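Local structure of acyl-CoA thioesterase YbgC (Helicobacter pylori, 2PZH) at residues Lys25-Ala30 with Phe105-Lys110; Gln73-Arg78 with Val83-Ile88; Tyr89-Ala94 with Met99-Val104. The protein hydrolyses the thioester bond of acyl-CoAs, favouring long-chain fatty acyl-CoAs and benzoyl-CoA, and may take part in phospholipid metabolism. One frame throughout, in Å; residues are numbered along the deposited sequence.

How the contacts relate
After strand 3-6 the chain enters helix 22-36, which carries one side of contact 1; its partner, on strand 102-114, arrives 75 residues later, so this contact closes the longest loop. Contacts 2 and 3 both lie within that span. Contact 2 closes first, where strand 67-77 turns back into strand 81-92, and contact 3 follows in series, where strand 81-92 turns into strand 102-114. Backbone pairs tie the three together: Ser107 N lies 2.7 Å from Gln86 O, joining contacts 1 and 2, and Val104 N lies 2.8 Å from Ile88 O, joining contacts 2 and 3. Two successive hairpins thus build neighbouring strands of one antiparallel sheet, and contact 1 is one point where the helix meets it.

Contact 1 (Lys25-Ala30 with Phe105-Lys110); sequences KYCERA and FASEIK
The hot-dog fold wraps a curved antiparallel sheet round one long helix, and Cys27 on that helix meets Phe105 and Ser107 on strand 102-114 where the two elements face each other. The thiol does all the touching from the helix side. Its SG, set beside the Cys27 backbone N (chi1 -71°), stands 3.8 Å from CE2 of Phe105 and 3.9 Å from OG of Ser107. The sulfur lies 5.0 Å from the centroid of the Phe105 ring and 71° off the ring normal, an oblique sulfur-aromatic contact that reaches the ring at its CD2-CE2 side. CB of Phe105 leaves the strand toward the helix, and chi1 of 178° (CG anti to the backbone N) places the CE2 corner of the ring by the sulfur. Packing of the helix on the sheet makes the core of a hot-dog domain; this point of it is small, with 97 Å² buried between the segments, and all three touching residues are buried. Tyr23 and Phe58 add further rings round Phe105, the latter edge-to-face. Besides the thiol contact, the Cys27 carbonyl accepts a hydrogen bond from the Gln86 side chain on the adjacent strand, while Arg29 forms a salt bridge with Glu10 of a third subunit.

Contact 2 (Gln73-Arg78 with Val83-Ile88); sequences QIKELR and VLFQEI
Gln73 and Phe85 lie side by side and point the same way, with CG of Gln73 3.8 Å from CB of Phe85. The glutamine chain, extended beyond CG, carries its amide alongside the ring, where NE2 comes 3.9 Å from CD2 of Phe85; amide and ring planes are 57° apart, so the groups do not stack. Lys75 also slants across Phe85: its CD rests 4.0 Å from the phenylalanine CB, and beyond a bend at chi2 (78°) its NZ makes a long, weak ion pair with Glu108. Ile74 and Leu84 project together from the opposite face of the sheet, meeting through CD1 of Ile74 and CG of Leu84. Glu76 crosses Val83 at a slant, OE1 coming 4.1 Å from CG2 of Val83, and its carboxylate is held by a salt bridge from NE of Arg78, which meets OE2 on its anti side, a little out of the carboxylate plane. Between the strands the backbone pairing is regular at Gln73, where N and O both bond to Phe85, and then slips by one residue. Val83 O accepts twice, from Lys75 N at 2.8 Å and from Glu76 N at 3.3 Å, while Val83 N returns a nearly straight bond (173°) to Glu76 O. Two residues facing one, with the carbonyl shared between their N-H groups, define a classic beta bulge, here set in an antiparallel hairpin of the hot-dog sheet.

Contact 3 (Tyr89-Ala94 with Met99-Val104); sequences YCIQNA and MKPFKV
Cys90 sets its side chain over the ring of Phe102, and the path from CB outward explains the packing. CB stands 3.6 Å from the ring centroid and 19° off the normal, a CH-pi contact over the face that brings it 3.4 Å from CZ of Phe102. It also touches CG2 of Val104. One bond further on, SG makes an oblique sulfur-aromatic contact with the same ring, 3.7 Å from CZ of Phe102, and lies 4.0 Å from CE of Met99. With SG anti to the Cys90 backbone N (chi1 177°), the sulfur touches both the methyl and the ring. In the backbone, Cys90 and Phe102 form an antiparallel hydrogen-bonded pair, Cys90 N giving to Phe102 O at 2.8 Å and Phe102 N to Cys90 O at 3.1 Å. Next along, on the other face, CB of Lys103 sits 4.1 Å from the centroid of the Tyr89 ring, another CH-pi contact. A water donates to both Ile91 O and Met99 O, bridging the end of strand 81-92 and the loop that leads into strand 102-114. In the sheet, strand 81-92 pairs on its other side with strand 67-77, where Ile91 and Gln92 both face Val67 in a classic bulge, and strand 102-114 pairs with strand 47-58.

Contact 1 (Lys25-Ala30 with Phe105-Lys110)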
loop_
_atom_site.group_PDB
_atom_site.type_symbol
_atom_site.label_atom_id
_atom_site.label_comp_id
_atom_site.label_asym_id
_atom_site.label_seq_id
_atom_site.Cartn_x
_atom_site.Cartn_y
_atom_site.Cartn_z
ATOM N N LYS A 25 -6.756 -6.683 -2.054
ATOM C CA LYS A 25 -6.797 -6.358 -0.621
ATOM C C LYS A 25 -8.221 -6.417 -0.060
ATOM O O LYS A 25 -8.455 -7.014 0.990
ATOM C CB LYS A 25 -6.178 -4.990 -0.359
ATOM C CG LYS A 25 -4.698 -4.956 -0.710
ATOM C CD LYS A 25 -4.094 -3.605 -0.397
ATOM C CE LYS A 25 -2.570 -3.664 -0.546
ATOM N NZ LYS A 25 -1.877 -2.544 0.131
ATOM N N TYR A 26 -9.168 -5.784 -0.748
ATOM C CA TYR A 26 -10.570 -5.877 -0.312
ATOM C C TYR A 26 -11.056 -7.334 -0.180
ATOM O O TYR A 26 -11.730 -7.699 0.819
ATOM C CB TYR A 26 -11.483 -5.139 -1.268
ATOM C CG TYR A 26 -11.200 -3.666 -1.443
ATOM C CD1 TYR A 26 -10.675 -2.887 -0.412
ATOM C CD2 TYR A 26 -11.502 -3.049 -2.631
ATOM C CE1 TYR A 26 -10.454 -1.510 -0.586
ATOM C CE2 TYR A 26 -11.289 -1.688 -2.821
ATOM C CZ TYR A 26 -10.770 -0.924 -1.807
ATOM O OH TYR A 26 -10.571 0.416 -2.034
ATOM N N CYS A 27 -10.716 -8.163 -1.162
ATOM C CA CYS A 27 -11.121 -9.566 -1.121
ATOM C C CYS A 27 -10.487 -10.261 0.081
ATOM O O CYS A 27 -11.140 -11.032 0.776
ATOM C CB CYS A 27 -10.804 -10.281 -2.433
ATOM S SG CYS A 27 -11.896 -9.719 -3.744
ATOM N N GLU A 28 -9.216 -9.957 0.328
ATOM C CA GLU A 28 -8.491 -10.537 1.447
ATOM C C GLU A 28 -9.172 -10.161 2.746
ATOM O O GLU A 28 -9.381 -11.020 3.601
ATOM C CB GLU A 28 -7.044 -10.059 1.466
ATOM C CG GLU A 28 -6.110 -10.947 2.272
ATOM C CD GLU A 28 -6.420 -10.984 3.748
ATOM O OE1 GLU A 28 -6.569 -12.111 4.266
ATOM O OE2 GLU A 28 -6.483 -9.906 4.393
ATOM N N ARG A 29 -9.493 -8.881 2.918
ATOM C CA ARG A 29 -10.174 -8.448 4.152
ATOM C C ARG A 29 -11.435 -9.299 4.379
ATOM O O ARG A 29 -11.672 -9.793 5.499
ATOM C CB ARG A 29 -10.557 -6.970 4.071
ATOM C CG ARG A 29 -9.354 -6.068 3.874
ATOM C CD ARG A 29 -9.808 -4.625 3.853
ATOM N NE ARG A 29 -8.768 -3.759 3.310
ATOM C CZ ARG A 29 -8.978 -2.497 2.977
ATOM N NH1 ARG A 29 -10.187 -1.970 3.144
ATOM N NH2 ARG A 29 -7.992 -1.761 2.473
ATOM N N ALA A 30 -12.226 -9.463 3.321
ATOM C CA ALA A 30 -13.479 -10.257 3.400
ATOM C C ALA A 30 -13.263 -11.674 3.940
ATOM O O ALA A 30 -14.028 -12.170 4.797
ATOM C CB ALA A 30 -14.162 -10.323 2.025
ATOM N N PHE A 105 -15.602 -5.903 -9.924
ATOM C CA PHE A 105 -14.495 -6.845 -9.908
ATOM C C PHE A 105 -15.039 -8.207 -9.542
ATOM O O PHE A 105 -15.971 -8.303 -8.738
ATOM C CB PHE A 105 -13.507 -6.380 -8.828
ATOM C CG PHE A 105 -12.304 -7.279 -8.628
ATOM C CD1 PHE A 105 -11.175 -7.126 -9.424
ATOM C CD2 PHE A 105 -12.293 -8.256 -7.628
ATOM C CE1 PHE A 105 -10.051 -7.946 -9.250
ATOM C CE2 PHE A 105 -11.168 -9.056 -7.415
ATOM C CZ PHE A 105 -10.039 -8.906 -8.243
ATOM N N ALA A 106 -14.476 -9.248 -10.142
ATOM C CA ALA A 106 -14.746 -10.603 -9.676
ATOM C C ALA A 106 -13.444 -11.377 -9.634
ATOM O O ALA A 106 -12.530 -11.116 -10.429
ATOM C CB ALA A 106 -15.749 -11.303 -10.576
ATOM N N SER A 107 -13.341 -12.325 -8.713
ATOM C CA SER A 107 -12.176 -13.205 -8.711
ATOM C C SER A 107 -12.544 -14.627 -8.335
ATOM O O SER A 107 -13.564 -14.880 -7.695
ATOM C CB SER A 107 -11.080 -12.690 -7.787
ATOM O OG SER A 107 -11.525 -12.575 -6.447
ATOM N N GLU A 108 -11.707 -15.555 -8.760
ATOM C CA GLU A 108 -11.770 -16.909 -8.289
ATOM C C GLU A 108 -10.380 -17.174 -7.794
ATOM O O GLU A 108 -9.419 -17.000 -8.539
ATOM C CB GLU A 108 -12.097 -17.866 -9.434
ATOM C CG GLU A 108 -12.131 -19.314 -9.000
ATOM C CD GLU A 108 -12.514 -20.264 -10.131
ATOM O OE1 GLU A 108 -13.477 -19.963 -10.871
ATOM O OE2 GLU A 108 -11.867 -21.328 -10.251
ATOM N N ILE A 109 -10.273 -17.586 -6.541
ATOM C CA ILE A 109 -8.973 -17.744 -5.904
ATOM C C ILE A 109 -8.887 -19.097 -5.232
ATOM O O ILE A 109 -9.805 -19.492 -4.498
ATOM C CB ILE A 109 -8.747 -16.639 -4.862
ATOM C CG1 ILE A 109 -8.952 -15.271 -5.527
ATOM C CG2 ILE A 109 -7.341 -16.767 -4.252
ATOM C CD1 ILE A 109 -9.135 -14.115 -4.563
ATOM N N LYS A 110 -7.782 -19.794 -5.483
ATOM C CA LYS A 110 -7.528 -21.104 -4.900
ATOM C C LYS A 110 -6.460 -20.997 -3.811
ATOM O O LYS A 110 -5.438 -20.341 -4.001
ATOM C CB LYS A 110 -7.071 -22.068 -5.992
ATOM C CG LYS A 110 -6.775 -23.492 -5.524
ATOM C CD LYS A 110 -6.510 -24.390 -6.741
ATOM C CE LYS A 110 -6.326 -25.841 -6.355
ATOM N NZ LYS A 110 -4.908 -26.140 -6.039
#

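Contact 2 (Gln73-Arg78 with Val83-Ile88)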
loop_
_atom_site.group_PDB
_atom_site.type_symbol
_atom_site.label_atom_id
_atom_site.label_comp_id
_atom_site.label_asym_id
_atom_site.label_seq_id
_atom_site.Cartn_x
_atom_site.Cartn_y
_atom_site.Cartn_z
ATOM N N GLN A 73 -18.294 -16.574 -1.768
ATOM C CA GLN A 73 -18.883 -17.916 -1.741
ATOM C C GLN A 73 -17.830 -19.022 -1.944
ATOM O O GLN A 73 -16.802 -18.794 -2.554
ATOM C CB GLN A 73 -20.031 -18.027 -2.744
ATOM C CG GLN A 73 -19.641 -18.149 -4.199
ATOM C CD GLN A 73 -20.862 -18.318 -5.092
ATOM O OE1 GLN A 73 -21.989 -18.044 -4.670
ATOM N NE2 GLN A 73 -20.647 -18.785 -6.321
ATOM N N ILE A 74 -18.084 -20.207 -1.401
ATOM C CA ILE A 74 -17.197 -21.338 -1.614
ATOM C C ILE A 74 -17.548 -22.003 -2.947
ATOM O O ILE A 74 -18.659 -22.485 -3.134
ATOM C CB ILE A 74 -17.308 -22.389 -0.475
ATOM C CG1 ILE A 74 -17.100 -21.744 0.905
ATOM C CG2 ILE A 74 -16.328 -23.527 -0.711
ATOM C CD1 ILE A 74 -15.758 -21.071 1.108
ATOM N N LYS A 75 -16.606 -22.005 -3.880
ATOM C CA LYS A 75 -16.794 -22.651 -5.158
ATOM C C LYS A 75 -16.672 -24.142 -4.910
ATOM O O LYS A 75 -17.545 -24.934 -5.300
ATOM C CB LYS A 75 -15.693 -22.204 -6.131
ATOM C CG LYS A 75 -16.049 -22.246 -7.609
ATOM C CD LYS A 75 -16.923 -21.041 -7.981
ATOM C CE LYS A 75 -16.567 -20.455 -9.340
ATOM N NZ LYS A 75 -16.826 -21.430 -10.436
ATOM N N GLU A 76 -15.589 -24.510 -4.229
ATOM C CA GLU A 76 -15.215 -25.898 -4.045
ATOM C C GLU A 76 -14.397 -26.025 -2.771
ATOM O O GLU A 76 -13.475 -25.235 -2.537
ATOM C CB GLU A 76 -14.385 -26.374 -5.239
ATOM C CG GLU A 76 -13.784 -27.761 -5.094
ATOM C CD GLU A 76 -12.983 -28.192 -6.323
ATOM O OE1 GLU A 76 -12.481 -27.309 -7.054
ATOM O OE2 GLU A 76 -12.850 -29.416 -6.558
ATOM N N LEU A 77 -14.736 -27.006 -1.939
ATOM C CA LEU A 77 -13.975 -27.250 -0.717
ATOM C C LEU A 77 -13.547 -28.708 -0.662
ATOM O O LEU A 77 -14.394 -29.607 -0.587
ATOM C CB LEU A 77 -14.815 -26.917 0.521
ATOM C CG LEU A 77 -14.157 -26.356 1.795
ATOM C CD1 LEU A 77 -15.070 -26.585 2.995
ATOM C CD2 LEU A 77 -12.768 -26.932 2.062
ATOM N N ARG A 78 -12.235 -28.935 -0.690
ATOM C CA ARG A 78 -11.665 -30.282 -0.608
ATOM C C ARG A 78 -10.840 -30.441 0.664
ATOM O O ARG A 78 -10.687 -29.497 1.439
ATOM C CB ARG A 78 -10.784 -30.573 -1.820
ATOM C CG ARG A 78 -11.494 -30.439 -3.149
ATOM C CD ARG A 78 -12.606 -31.467 -3.314
ATOM N NE ARG A 78 -13.253 -31.302 -4.613
ATOM C CZ ARG A 78 -14.496 -31.677 -4.891
ATOM N NH1 ARG A 78 -15.250 -32.248 -3.960
ATOM N NH2 ARG A 78 -14.987 -31.480 -6.107
ATOM N N VAL A 83 -11.504 -23.322 -3.021
ATOM C CA VAL A 83 -11.602 -22.304 -4.042
ATOM C C VAL A 83 -12.760 -21.385 -3.697
ATOM O O VAL A 83 -13.887 -21.834 -3.469
ATOM C CB VAL A 83 -11.787 -22.902 -5.453
ATOM C CG1 VAL A 83 -11.914 -21.797 -6.490
ATOM C CG2 VAL A 83 -10.623 -23.841 -5.804
ATOM N N LEU A 84 -12.478 -20.089 -3.662
ATOM C CA LEU A 84 -13.484 -19.093 -3.336
ATOM C C LEU A 84 -13.809 -18.240 -4.541
ATOM O O LEU A 84 -12.925 -17.897 -5.338
ATOM C CB LEU A 84 -12.994 -18.164 -2.226
ATOM C CG LEU A 84 -12.931 -18.697 -0.799
ATOM C CD1 LEU A 84 -11.710 -19.526 -0.622
ATOM C CD2 LEU A 84 -12.915 -17.542 0.202
ATOM N N PHE A 85 -15.077 -17.874 -4.665
ATOM C CA PHE A 85 -15.472 -16.887 -5.638
ATOM C C PHE A 85 -15.811 -15.598 -4.908
ATOM O O PHE A 85 -16.592 -15.608 -3.963
ATOM C CB PHE A 85 -16.692 -17.352 -6.434
ATOM C CG PHE A 85 -17.104 -16.388 -7.494
ATOM C CD1 PHE A 85 -16.188 -15.969 -8.441
ATOM C CD2 PHE A 85 -18.395 -15.891 -7.547
ATOM C CE1 PHE A 85 -16.539 -15.068 -9.422
ATOM C CE2 PHE A 85 -18.761 -14.988 -8.535
ATOM C CZ PHE A 85 -17.829 -14.581 -9.472
ATOM N N GLN A 86 -15.220 -14.491 -5.342
ATOM C CA GLN A 86 -15.513 -13.221 -4.717
ATOM C C GLN A 86 -15.842 -12.168 -5.754
ATOM O O GLN A 86 -15.109 -12.005 -6.740
ATOM C CB GLN A 86 -14.338 -12.761 -3.827
ATOM C CG GLN A 86 -14.122 -13.697 -2.624
ATOM C CD GLN A 86 -13.036 -13.226 -1.705
ATOM O OE1 GLN A 86 -11.856 -13.428 -1.979
ATOM N NE2 GLN A 86 -13.425 -12.623 -0.577
ATOM N N GLU A 87 -16.942 -11.463 -5.515
ATOM C CA GLU A 87 -17.372 -10.378 -6.387
ATOM C C GLU A 87 -17.489 -9.109 -5.590
ATOM O O GLU A 87 -17.923 -9.119 -4.433
ATOM C CB GLU A 87 -18.741 -10.683 -7.007
ATOM C CG GLU A 87 -18.701 -11.728 -8.097
ATOM C CD GLU A 87 -20.058 -11.895 -8.784
ATOM O OE1 GLU A 87 -20.082 -12.334 -9.951
ATOM O OE2 GLU A 87 -21.094 -11.597 -8.161
ATOM N N ILE A 88 -17.145 -7.996 -6.222
ATOM C CA ILE A 88 -17.256 -6.707 -5.570
ATOM C C ILE A 88 -18.253 -5.863 -6.341
ATOM O O ILE A 88 -18.132 -5.699 -7.556
ATOM C CB ILE A 88 -15.871 -5.983 -5.506
ATOM C CG1 ILE A 88 -14.850 -6.877 -4.779
ATOM C CG2 ILE A 88 -15.993 -4.571 -4.908
ATOM C CD1 ILE A 88 -13.453 -6.267 -4.650
#

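Contact 3 (Tyr89-Ala94 with Met99-Val104)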
loop_
_atom_site.group_PDB
_atom_site.type_symbol
_atom_site.label_atom_id
_atom_site.label_comp_id
_atom_site.label_asym_id
_atom_site.label_seq_id
_atom_site.Cartn_x
_atom_site.Cartn_y
_atom_site.Cartn_z
ATOM N N TYR A 89 -19.228 -5.325 -5.621
ATOM C CA TYR A 89 -20.203 -4.415 -6.188
ATOM C C TYR A 89 -20.125 -3.064 -5.509
ATOM O O TYR A 89 -19.997 -2.990 -4.272
ATOM C CB TYR A 89 -21.616 -4.952 -5.979
ATOM C CG TYR A 89 -22.052 -5.971 -7.008
ATOM C CD1 TYR A 89 -21.562 -7.272 -7.000
ATOM C CD2 TYR A 89 -22.976 -5.619 -7.986
ATOM C CE1 TYR A 89 -21.997 -8.203 -7.973
ATOM C CE2 TYR A 89 -23.406 -6.517 -8.928
ATOM C CZ TYR A 89 -22.928 -7.800 -8.926
ATOM O OH TYR A 89 -23.422 -8.644 -9.924
ATOM N N CYS A 90 -20.260 -1.997 -6.286
ATOM C CA CYS A 90 -20.437 -0.686 -5.684
ATOM C C CYS A 90 -21.878 -0.583 -5.273
ATOM O O CYS A 90 -22.764 -0.756 -6.123
ATOM C CB CYS A 90 -20.144 0.452 -6.664
ATOM S SG CYS A 90 -20.452 2.052 -5.921
ATOM N N ILE A 91 -22.123 -0.294 -3.994
ATOM C CA ILE A 91 -23.504 -0.186 -3.486
ATOM C C ILE A 91 -23.913 1.206 -3.030
ATOM O O ILE A 91 -25.104 1.448 -2.799
ATOM C CB ILE A 91 -23.775 -1.190 -2.322
ATOM C CG1 ILE A 91 -22.855 -0.888 -1.132
ATOM C CG2 ILE A 91 -23.635 -2.634 -2.812
ATOM C CD1 ILE A 91 -23.148 -1.739 0.132
ATOM N N GLN A 92 -22.946 2.105 -2.866
ATOM C CA GLN A 92 -23.235 3.487 -2.486
ATOM C C GLN A 92 -22.221 4.413 -3.128
ATOM O O GLN A 92 -21.078 4.011 -3.357
ATOM C CB GLN A 92 -23.119 3.684 -0.973
ATOM C CG GLN A 92 -23.998 2.829 -0.134
ATOM C CD GLN A 92 -23.790 3.107 1.347
ATOM O OE1 GLN A 92 -23.533 4.261 1.751
ATOM N NE2 GLN A 92 -23.888 2.054 2.165
ATOM N N ASN A 93 -22.630 5.644 -3.408
ATOM C CA ASN A 93 -21.660 6.673 -3.807
ATOM C C ASN A 93 -21.450 7.630 -2.631
ATOM O O ASN A 93 -22.155 7.521 -1.624
ATOM C CB ASN A 93 -22.096 7.370 -5.090
ATOM C CG ASN A 93 -23.543 7.869 -5.024
ATOM O OD1 ASN A 93 -23.886 8.635 -4.138
ATOM N ND2 ASN A 93 -24.383 7.418 -5.959
ATOM N N ALA A 94 -20.483 8.552 -2.725
ATOM C CA ALA A 94 -20.227 9.441 -1.590
ATOM C C ALA A 94 -21.396 10.373 -1.307
ATOM O O ALA A 94 -21.587 10.782 -0.163
ATOM C CB ALA A 94 -18.945 10.250 -1.781
ATOM N N MET A 99 -28.911 4.477 -6.300
ATOM C CA MET A 99 -28.188 3.838 -7.395
ATOM C C MET A 99 -28.383 2.320 -7.418
ATOM O O MET A 99 -28.425 1.683 -6.380
ATOM C CB MET A 99 -26.692 4.165 -7.284
ATOM C CG MET A 99 -26.082 3.811 -5.934
ATOM S SD MET A 99 -24.292 3.546 -6.037
ATOM C CE MET A 99 -24.276 2.038 -7.006
ATOM N N LYS A 100 -28.468 1.734 -8.612
ATOM C CA LYS A 100 -28.503 0.277 -8.720
ATOM C C LYS A 100 -27.076 -0.220 -8.498
ATOM O O LYS A 100 -26.141 0.300 -9.113
ATOM C CB LYS A 100 -29.020 -0.127 -10.109
ATOM C CG LYS A 100 -29.085 -1.618 -10.359
ATOM C CD LYS A 100 -29.697 -2.334 -9.169
ATOM C CE LYS A 100 -30.112 -3.760 -9.501
ATOM N NZ LYS A 100 -30.189 -4.585 -8.266
ATOM N N PRO A 101 -26.895 -1.215 -7.611
ATOM C CA PRO A 101 -25.527 -1.720 -7.404
ATOM C C PRO A 101 -24.895 -2.202 -8.716
ATOM O O PRO A 101 -25.579 -2.807 -9.558
ATOM C CB PRO A 101 -25.722 -2.880 -6.428
ATOM C CG PRO A 101 -27.005 -2.547 -5.686
ATOM C CD PRO A 101 -27.875 -1.908 -6.749
ATOM N N PHE A 102 -23.607 -1.911 -8.895
ATOM C CA PHE A 102 -22.917 -2.303 -10.128
ATOM C C PHE A 102 -21.636 -3.084 -9.848
ATOM O O PHE A 102 -20.922 -2.782 -8.901
ATOM C CB PHE A 102 -22.693 -1.106 -11.075
ATOM C CG PHE A 102 -21.782 -0.008 -10.544
ATOM C CD1 PHE A 102 -20.398 -0.126 -10.642
ATOM C CD2 PHE A 102 -22.307 1.155 -9.991
ATOM C CE1 PHE A 102 -19.548 0.872 -10.205
ATOM C CE2 PHE A 102 -21.453 2.187 -9.525
ATOM C CZ PHE A 102 -20.072 2.041 -9.619
ATOM N N LYS A 103 -21.371 -4.091 -10.673
ATOM C CA LYS A 103 -20.204 -4.939 -10.480
ATOM C C LYS A 103 -18.933 -4.194 -10.840
ATOM O O LYS A 103 -18.877 -3.499 -11.852
ATOM C CB LYS A 103 -20.298 -6.204 -11.328
ATOM C CG LYS A 103 -19.279 -7.255 -10.945
ATOM C CD LYS A 103 -19.676 -8.629 -11.458
ATOM C CE LYS A 103 -19.952 -8.624 -12.944
ATOM N NZ LYS A 103 -20.165 -10.047 -13.416
ATOM N N VAL A 104 -17.917 -4.371 -10.004
ATOM C CA VAL A 104 -16.635 -3.697 -10.152
ATOM C C VAL A 104 -15.497 -4.688 -10.461
ATOM O O VAL A 104 -14.552 -4.363 -11.171
ATOM C CB VAL A 104 -16.345 -2.889 -8.869
ATOM C CG1 VAL A 104 -14.895 -2.391 -8.816
ATOM C CG2 VAL A 104 -17.318 -1.712 -8.761
HETATM O O HOH W 1 -27.204 0.340 -4.076
#